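EvdO2 (Micromonospora carbonacea, PDB 4XAB) is probably a metal-dependent oxygenase of the phytanoyl-CoA dioxygenase family, acting in the oxidative cyclizations of orthosomycin biosynthesis. Local coordinates at residues R44-R49 / P73-P78; A100-A105 / R140-S145. All coordinates share one frame; numbering follows the deposited sequence.

Contact 1: residues R44-R49 / P73-P78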
ATOM      1  N   ARG A  44       7.232   8.255  16.502  1.00 29.04           N
ATOM      2  CA  ARG A  44       8.525   8.908  16.352  1.00 30.52           C
ATOM      3  C   ARG A  44       8.856   9.210  14.890  1.00 38.31           C
ATOM      4  O   ARG A  44       9.497  10.218  14.596  1.00 32.81           O
ATOM      5  CB  ARG A  44       9.629   8.054  16.980  1.00 40.62           C
ATOM      6  CG  ARG A  44      11.012   8.693  16.920  1.00 51.97           C
ATOM      7  CD  ARG A  44      11.011  10.112  17.492  1.00 57.01           C
ATOM      8  NE  ARG A  44      11.401  10.139  18.899  1.00 58.70           N
ATOM      9  CZ  ARG A  44      12.660  10.188  19.320  1.00 61.74           C
ATOM     10  NH1 ARG A  44      13.652  10.212  18.440  1.00 63.90           N
ATOM     11  NH2 ARG A  44      12.931  10.210  20.621  1.00 61.94           N
ATOM     12  N   LEU A  45       8.412   8.347  13.977  1.00 34.62           N
ATOM     13  CA  LEU A  45       8.636   8.558  12.544  1.00 32.34           C
ATOM     14  C   LEU A  45       7.829   9.733  12.016  1.00 29.80           C
ATOM     15  O   LEU A  45       8.292  10.490  11.157  1.00 31.82           O
ATOM     16  CB  LEU A  45       8.263   7.310  11.745  1.00 30.61           C
ATOM     17  CG  LEU A  45       9.259   6.161  11.633  1.00 36.79           C
ATOM     18  CD1 LEU A  45       8.615   5.005  10.878  1.00 32.58           C
ATOM     19  CD2 LEU A  45      10.532   6.632  10.939  1.00 39.56           C
ATOM     20  N   PHE A  46       6.610   9.867  12.531  1.00 27.04           N
ATOM     21  CA  PHE A  46       5.665  10.858  12.049  1.00 24.09           C
ATOM     22  C   PHE A  46       5.355  11.882  13.131  1.00 28.13           C
ATOM     23  O   PHE A  46       4.313  11.815  13.785  1.00 31.02           O
ATOM     24  CB  PHE A  46       4.370  10.192  11.596  1.00 25.10           C
ATOM     25  CG  PHE A  46       4.505   9.409  10.323  1.00 25.16           C
ATOM     26  CD1 PHE A  46       4.467  10.056   9.095  1.00 23.62           C
ATOM     27  CD2 PHE A  46       4.652   8.030  10.351  1.00 26.09           C
ATOM     28  CE1 PHE A  46       4.584   9.338   7.914  1.00 29.11           C
ATOM     29  CE2 PHE A  46       4.769   7.311   9.169  1.00 24.57           C
ATOM     30  CZ  PHE A  46       4.738   7.968   7.955  1.00 30.38           C
ATOM     31  N   VAL A  47       6.255  12.833  13.308  1.00 25.30           N
ATOM     32  CA  VAL A  47       6.065  13.834  14.345  1.00 25.69           C
ATOM     33  C   VAL A  47       5.149  14.939  13.864  1.00 28.30           C
ATOM     34  O   VAL A  47       5.451  15.613  12.883  1.00 26.19           O
ATOM     35  CB  VAL A  47       7.393  14.444  14.785  1.00 27.11           C
ATOM     36  CG1 VAL A  47       7.142  15.549  15.792  1.00 27.62           C
ATOM     37  CG2 VAL A  47       8.278  13.366  15.379  1.00 27.60           C
ATOM     38  N   ARG A  48       4.023  15.123  14.550  1.00 25.09           N
ATOM     39  CA  ARG A  48       3.170  16.260  14.249  1.00 25.30           C
ATOM     40  C   ARG A  48       3.756  17.487  14.944  1.00 26.27           C
ATOM     41  O   ARG A  48       3.913  17.504  16.158  1.00 26.45           O
ATOM     42  CB  ARG A  48       1.725  16.005  14.688  1.00 24.71           C
ATOM     43  CG  ARG A  48       0.722  16.616  13.740  1.00 36.44           C
ATOM     44  CD  ARG A  48      -0.290  17.449  14.464  1.00 37.62           C
ATOM     45  NE  ARG A  48      -1.446  16.667  14.874  1.00 45.01           N
ATOM     46  CZ  ARG A  48      -2.681  16.896  14.442  1.00 56.86           C
ATOM     47  NH1 ARG A  48      -2.910  17.892  13.593  1.00 53.31           N
ATOM     48  NH2 ARG A  48      -3.685  16.138  14.865  1.00 62.01           N
ATOM     49  N   ARG A  49       4.109  18.497  14.159  1.00 27.15           N
ATOM     50  CA  ARG A  49       4.884  19.622  14.662  1.00 28.37           C
ATOM     51  C   ARG A  49       4.082  20.910  14.539  1.00 28.93           C
ATOM     52  O   ARG A  49       3.414  21.129  13.529  1.00 29.00           O
ATOM     53  CB  ARG A  49       6.211  19.738  13.893  1.00 29.51           C
ATOM     54  CG  ARG A  49       7.054  20.964  14.238  1.00 31.21           C
ATOM     55  CD  ARG A  49       8.447  20.855  13.618  1.00 32.61           C
ATOM     56  NE  ARG A  49       9.245  22.065  13.796  1.00 34.62           N
ATOM     57  CZ  ARG A  49      10.529  22.159  13.460  1.00 36.41           C
ATOM     58  NH1 ARG A  49      11.149  21.109  12.943  1.00 36.32           N
ATOM     59  NH2 ARG A  49      11.194  23.295  13.648  1.00 38.47           N
ATOM     60  N   PRO A  73       1.088  12.150   3.926  1.00 27.45           N
ATOM     61  CA  PRO A  73       2.337  11.901   4.654  1.00 26.65           C
ATOM     62  C   PRO A  73       2.822  10.467   4.476  1.00 27.74           C
ATOM     63  O   PRO A  73       2.097   9.516   4.777  1.00 25.14           O
ATOM     64  CB  PRO A  73       1.950  12.170   6.116  1.00 25.62           C
ATOM     65  CG  PRO A  73       0.817  13.119   6.017  1.00 27.02           C
ATOM     66  CD  PRO A  73       0.043  12.706   4.805  1.00 27.12           C
ATOM     67  N   GLN A  74       4.038  10.308   3.983  1.00 28.33           N
ATOM     68  CA  GLN A  74       4.560   8.969   3.788  1.00 32.60           C
ATOM     69  C   GLN A  74       6.071   8.934   3.806  1.00 33.59           C
ATOM     70  O   GLN A  74       6.741   9.920   3.498  1.00 31.77           O
ATOM     71  CB  GLN A  74       4.021   8.367   2.482  1.00 28.99           C
ATOM     72  CG  GLN A  74       4.196   9.204   1.244  1.00 36.64           C
ATOM     73  CD  GLN A  74       3.151   8.886   0.185  1.00 44.51           C
ATOM     74  OE1 GLN A  74       2.465   9.778  -0.314  1.00 51.02           O
ATOM     75  NE2 GLN A  74       3.023   7.610  -0.157  1.00 34.14           N
ATOM     76  N   ILE A  75       6.598   7.785   4.203  1.00 26.02           N
ATOM     77  CA  ILE A  75       8.032   7.559   4.254  1.00 31.37           C
ATOM     78  C   ILE A  75       8.381   6.328   3.431  1.00 32.48           C
ATOM     79  O   ILE A  75       7.957   5.223   3.753  1.00 26.48           O
ATOM     80  CB  ILE A  75       8.519   7.373   5.702  1.00 27.54           C
ATOM     81  CG1 ILE A  75       8.180   8.610   6.537  1.00 30.44           C
ATOM     82  CG2 ILE A  75      10.004   7.097   5.735  1.00 32.85           C
ATOM     83  CD1 ILE A  75       8.291   8.397   8.028  1.00 28.99           C
ATOM     84  N   ILE A  76       9.130   6.517   2.352  1.00 30.76           N
ATOM     85  CA  ILE A  76       9.576   5.378   1.563  1.00 34.15           C
ATOM     86  C   ILE A  76      10.748   4.717   2.290  1.00 37.25           C
ATOM     87  O   ILE A  76      11.639   5.393   2.798  1.00 42.01           O
ATOM     88  CB  ILE A  76       9.975   5.784   0.127  1.00 47.92           C
ATOM     89  CG1 ILE A  76      10.428   4.563  -0.675  1.00 53.38           C
ATOM     90  CG2 ILE A  76      11.054   6.851   0.144  1.00 56.03           C
ATOM     91  CD1 ILE A  76       9.387   3.463  -0.745  1.00 60.87           C
ATOM     92  N   LYS A  77      10.717   3.390   2.360  1.00 30.32           N
ATOM     93  CA  LYS A  77      11.738   2.604   3.051  1.00 32.03           C
ATOM     94  C   LYS A  77      12.037   3.091   4.473  1.00 32.95           C
ATOM     95  O   LYS A  77      13.172   3.451   4.785  1.00 36.48           O
ATOM     96  CB  LYS A  77      13.022   2.574   2.219  1.00 32.76           C
ATOM     97  CG  LYS A  77      12.863   1.777   0.947  1.00 32.69           C
ATOM     98  CD  LYS A  77      14.082   1.889   0.037  1.00 38.26           C
ATOM     99  CE  LYS A  77      13.918   1.011  -1.194  1.00 51.48           C
ATOM    100  NZ  LYS A  77      14.864   1.371  -2.285  1.00 57.06           N
ATOM    101  N   PRO A  78      11.021   3.068   5.352  1.00 28.25           N
ATOM    102  CA  PRO A  78      11.227   3.507   6.737  1.00 31.03           C
ATOM    103  C   PRO A  78      12.232   2.623   7.476  1.00 34.67           C
ATOM    104  O   PRO A  78      12.771   3.028   8.509  1.00 34.93           O
ATOM    105  CB  PRO A  78       9.830   3.387   7.351  1.00 29.61           C
ATOM    106  CG  PRO A  78       9.171   2.310   6.537  1.00 25.14           C
ATOM    107  CD  PRO A  78       9.655   2.556   5.144  1.00 26.14           C
TER

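Contact 2: residues A100-A105 / R140-S145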
ATOM      1  N   ALA A 100       3.848 -17.811  -0.677  1.00 20.46           N
ATOM      2  CA  ALA A 100       2.698 -18.676  -0.927  1.00 26.18           C
ATOM      3  C   ALA A 100       1.797 -18.111  -2.019  1.00 25.91           C
ATOM      4  O   ALA A 100       1.322 -18.837  -2.893  1.00 30.64           O
ATOM      5  CB  ALA A 100       1.900 -18.879   0.352  1.00 23.13           C
ATOM      6  N   PHE A 101       1.570 -16.805  -1.978  1.00 19.20           N
ATOM      7  CA  PHE A 101       0.651 -16.178  -2.918  1.00 21.55           C
ATOM      8  C   PHE A 101       1.253 -16.033  -4.322  1.00 28.43           C
ATOM      9  O   PHE A 101       0.520 -16.036  -5.306  1.00 28.21           O
ATOM     10  CB  PHE A 101       0.205 -14.803  -2.416  1.00 15.20           C
ATOM     11  CG  PHE A 101      -0.875 -14.855  -1.353  1.00 22.79           C
ATOM     12  CD1 PHE A 101      -1.170 -16.035  -0.692  1.00 24.77           C
ATOM     13  CD2 PHE A 101      -1.583 -13.713  -1.019  1.00 22.55           C
ATOM     14  CE1 PHE A 101      -2.161 -16.076   0.285  1.00 20.12           C
ATOM     15  CE2 PHE A 101      -2.576 -13.741  -0.045  1.00 22.67           C
ATOM     16  CZ  PHE A 101      -2.866 -14.925   0.605  1.00 18.34           C
ATOM     17  N   LEU A 102       2.575 -15.885  -4.411  1.00 22.03           N
ATOM     18  CA  LEU A 102       3.227 -15.696  -5.707  1.00 22.53           C
ATOM     19  C   LEU A 102       3.803 -16.986  -6.290  1.00 26.12           C
ATOM     20  O   LEU A 102       4.273 -16.990  -7.424  1.00 30.63           O
ATOM     21  CB  LEU A 102       4.347 -14.653  -5.599  1.00 19.09           C
ATOM     22  CG  LEU A 102       3.960 -13.223  -5.224  1.00 18.34           C
ATOM     23  CD1 LEU A 102       5.199 -12.430  -4.883  1.00 21.33           C
ATOM     24  CD2 LEU A 102       3.214 -12.558  -6.363  1.00 22.41           C
ATOM     25  N   ASP A 103       3.770 -18.068  -5.516  1.00 29.05           N
ATOM     26  CA  ASP A 103       4.414 -19.328  -5.899  1.00 32.73           C
ATOM     27  C   ASP A 103       5.887 -19.127  -6.225  1.00 33.19           C
ATOM     28  O   ASP A 103       6.398 -19.642  -7.226  1.00 32.63           O
ATOM     29  CB  ASP A 103       3.706 -19.970  -7.092  1.00 40.05           C
ATOM     30  CG  ASP A 103       2.369 -20.558  -6.723  1.00 51.76           C
ATOM     31  OD1 ASP A 103       2.311 -21.318  -5.735  1.00 58.52           O
ATOM     32  OD2 ASP A 103       1.376 -20.244  -7.410  1.00 55.04           O
ATOM     33  N   MET A 104       6.563 -18.380  -5.363  1.00 29.34           N
ATOM     34  CA  MET A 104       7.986 -18.109  -5.509  1.00 28.73           C
ATOM     35  C   MET A 104       8.711 -18.346  -4.202  1.00 34.09           C
ATOM     36  O   MET A 104       8.161 -18.080  -3.133  1.00 30.44           O
ATOM     37  CB  MET A 104       8.213 -16.672  -5.951  1.00 23.60           C
ATOM     38  CG  MET A 104       7.695 -16.376  -7.313  1.00 33.41           C
ATOM     39  SD  MET A 104       7.948 -14.634  -7.640  1.00 42.39           S
ATOM     40  CE  MET A 104       9.695 -14.468  -7.280  1.00 28.18           C
ATOM     41  N   ALA A 105       9.941 -18.848  -4.289  1.00 27.86           N
ATOM     42  CA  ALA A 105      10.764 -19.033  -3.102  1.00 22.85           C
ATOM     43  C   ALA A 105      11.002 -17.696  -2.431  1.00 24.06           C
ATOM     44  O   ALA A 105      11.170 -16.686  -3.106  1.00 24.26           O
ATOM     45  CB  ALA A 105      12.111 -19.703  -3.459  1.00 24.48           C
ATOM     46  N   ARG A 140       9.235  -6.515 -16.590  1.00 21.79           N
ATOM     47  CA  ARG A 140       8.060  -7.004 -15.888  1.00 21.73           C
ATOM     48  C   ARG A 140       8.482  -7.677 -14.596  1.00 21.02           C
ATOM     49  O   ARG A 140       9.438  -8.435 -14.566  1.00 19.57           O
ATOM     50  CB  ARG A 140       7.266  -7.967 -16.779  1.00 29.01           C
ATOM     51  CG  ARG A 140       5.936  -8.427 -16.179  1.00 40.35           C
ATOM     52  CD  ARG A 140       5.186  -9.348 -17.132  1.00 50.97           C
ATOM     53  NE  ARG A 140       3.974  -9.907 -16.529  1.00 63.40           N
ATOM     54  CZ  ARG A 140       3.931 -11.065 -15.872  1.00 66.84           C
ATOM     55  NH1 ARG A 140       5.033 -11.789 -15.725  1.00 68.19           N
ATOM     56  NH2 ARG A 140       2.785 -11.498 -15.359  1.00 65.76           N
ATOM     57  N   ARG A 141       7.780  -7.373 -13.510  1.00 20.13           N
ATOM     58  CA  ARG A 141       8.001  -8.083 -12.255  1.00 19.70           C
ATOM     59  C   ARG A 141       6.669  -8.649 -11.807  1.00 20.08           C
ATOM     60  O   ARG A 141       5.651  -7.984 -11.961  1.00 26.61           O
ATOM     61  CB  ARG A 141       8.540  -7.155 -11.164  1.00 20.49           C
ATOM     62  CG  ARG A 141       9.940  -6.591 -11.395  1.00 20.02           C
ATOM     63  CD  ARG A 141      10.226  -5.596 -10.274  1.00 29.93           C
ATOM     64  NE  ARG A 141      11.467  -4.851 -10.457  1.00 30.73           N
ATOM     65  CZ  ARG A 141      12.627  -5.189  -9.908  1.00 33.12           C
ATOM     66  NH1 ARG A 141      12.721  -6.284  -9.162  1.00 30.77           N
ATOM     67  NH2 ARG A 141      13.702  -4.440 -10.121  1.00 41.60           N
ATOM     68  N   ARG A 142       6.673  -9.875 -11.294  1.00 18.28           N
ATOM     69  CA  ARG A 142       5.527 -10.361 -10.533  1.00 20.83           C
ATOM     70  C   ARG A 142       5.651  -9.818  -9.120  1.00 22.26           C
ATOM     71  O   ARG A 142       6.747  -9.692  -8.587  1.00 22.32           O
ATOM     72  CB  ARG A 142       5.467 -11.882 -10.535  1.00 26.24           C
ATOM     73  CG  ARG A 142       5.354 -12.461 -11.927  1.00 37.30           C
ATOM     74  CD  ARG A 142       4.599 -13.769 -11.939  1.00 52.16           C
ATOM     75  NE  ARG A 142       5.357 -14.858 -11.331  1.00 59.28           N
ATOM     76  CZ  ARG A 142       4.973 -15.521 -10.245  1.00 58.99           C
ATOM     77  NH1 ARG A 142       3.833 -15.213  -9.639  1.00 49.43           N
ATOM     78  NH2 ARG A 142       5.726 -16.505  -9.774  1.00 65.13           N
ATOM     79  N   GLY A 143       4.539  -9.483  -8.496  1.00 18.23           N
ATOM     80  CA  GLY A 143       4.672  -8.955  -7.157  1.00 15.46           C
ATOM     81  C   GLY A 143       3.378  -8.584  -6.507  1.00 16.28           C
ATOM     82  O   GLY A 143       2.307  -8.626  -7.118  1.00 18.04           O
ATOM     83  N   LEU A 144       3.488  -8.190  -5.249  1.00 14.48           N
ATOM     84  CA  LEU A 144       2.309  -7.786  -4.510  1.00 11.69           C
ATOM     85  C   LEU A 144       2.702  -6.863  -3.371  1.00 12.87           C
ATOM     86  O   LEU A 144       3.894  -6.665  -3.074  1.00 15.72           O
ATOM     87  CB  LEU A 144       1.554  -9.021  -3.989  1.00 16.39           C
ATOM     88  CG  LEU A 144       2.306 -10.093  -3.178  1.00 13.22           C
ATOM     89  CD1 LEU A 144       2.694  -9.606  -1.784  1.00 17.11           C
ATOM     90  CD2 LEU A 144       1.454 -11.353  -3.042  1.00 14.44           C
ATOM     91  N   SER A 145       1.683  -6.301  -2.745  1.00 12.53           N
ATOM     92  CA  SER A 145       1.831  -5.434  -1.583  1.00 10.25           C
ATOM     93  C   SER A 145       1.005  -5.985  -0.430  1.00 12.06           C
ATOM     94  O   SER A 145      -0.106  -6.444  -0.643  1.00 13.77           O
ATOM     95  CB  SER A 145       1.356  -4.014  -1.887  1.00 15.84           C
ATOM     96  OG  SER A 145       2.188  -3.419  -2.867  1.00 19.77           O
TER

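Contact 1: residues R44-R49 / P73-P78
Leu45 and Phe46, where helix 32-45 ends and the chain turns toward strand 48-49, pass over strand 74-76 without a single backbone or side-chain hydrogen bond between the two segments. The backbones stay well apart: Leu45 CA lies 8.1 Å from Pro78 CA, and Phe46 CA 8.2 Å from Pro73 CA. Phe46 is the first residue to abandon helical geometry, and consecutive side chains at this turning point both reach toward the strand. Such spacing leaves the join to apolar groups, with Ile75 touching both Leu45 and Phe46.

Ile75 and Phe46 reach out from opposite directions, and the end of the isoleucine slides over a ring face. Its CG1 lies anti to its own carbonyl carbon (chi1 -59°), and the next torsion is extended, which carries CD1 there. That methyl sits 3.9 Å from the ring centroid and 21° off the ring normal, a CH-pi contact displaced toward the rim, where CZ of Phe46 is 3.6 Å from CD1 of Ile75. Gln74 N lies at the ring's edge, and Pro73, just before the strand, brings its CB within 4.3 Å of Phe46 CE1.

The contact joins the end of helix 32-45 to the double-stranded beta-helix, the scaffold of this oxygenase superfamily. Strand 74-76 belongs to the antiparallel sheet through backbone bonds to strand 110-118, among them Ile75 with Ala115, and Phe46 touches that neighbouring strand as well, at Ala115 and Leu117. Tyr42, one helical turn earlier, brings its ring against that of Phe46.

Leu45 meets the same methyl from a direction roughly perpendicular to that of the ring. Its CB is 3.9 Å from Ile75 CD1, while one branch reaches on to the turn after the strand, CD1 of Leu45 meeting CB of Pro78 at 4.1 Å.

Contact 2: residues A100-A105 / R140-S145
Leu102 O, at the last residue of helix 89-102, accepts two hydrogen bonds from one guanidinium, that of Arg142. NH2 of Arg142 stands 2.8 Å from Leu102 O, with a C=O...N angle of 166°, so it lies almost straight out from the carbonyl; NH1 of Arg142, at 2.9 Å from Leu102 O, comes in from the side. The acceptor lies in the guanidinium plane, but sharing it bends both bonds, the NH2 one to 145° at hydrogen. A positive group here would be expected to suit the negative end of the helix dipole. A bend in the arginine chain (chi3 -71°) turns the head toward the helix, and Met104 SD packs over one guanidinium face, 3.6 Å from Arg142 NH2.

This is a helix packed by its C-terminal end onto strand 139-149 of the double-stranded beta-helix. Arg142 N is bonded to Ser235 OG, while Gly143 and Leu144 bond through their backbones to Phe211 and Phe233. The carboxylate of Asp103 turns to another helix, its OD2 forming salt bridges with Arg15 and Arg19 of helix 12-21, and Met104 O accepts from Ser99 OG.

Beside the arginine, apolar groups meet: Leu144 CD2 reaches Leu102 CG at 3.8 Å and Phe101 CB at 3.7 Å, near the edge of the phenylalanine ring.

Overall arrangement
Both segments of contact 1 precede those of contact 2 in the chain, and strand 74-76 leads on to helix 89-102. Their centres lie 27 Å apart, with the middle of the molecule between them and nearest atoms about 10 Å apart, yet both reach the same antiparallel sheet: strand 74-76 pairs with 110-118, which pairs with 226-234, which in turn pairs with 139-149. Each sets the C-terminal end of a helix against that sheet, the first by apolar packing alone, the second with two hydrogen bonds as well. The double-stranded beta-helix so flanked holds the nickel site of His129, Asp131 and His215, where iron probably serves in catalysis, as in relatives.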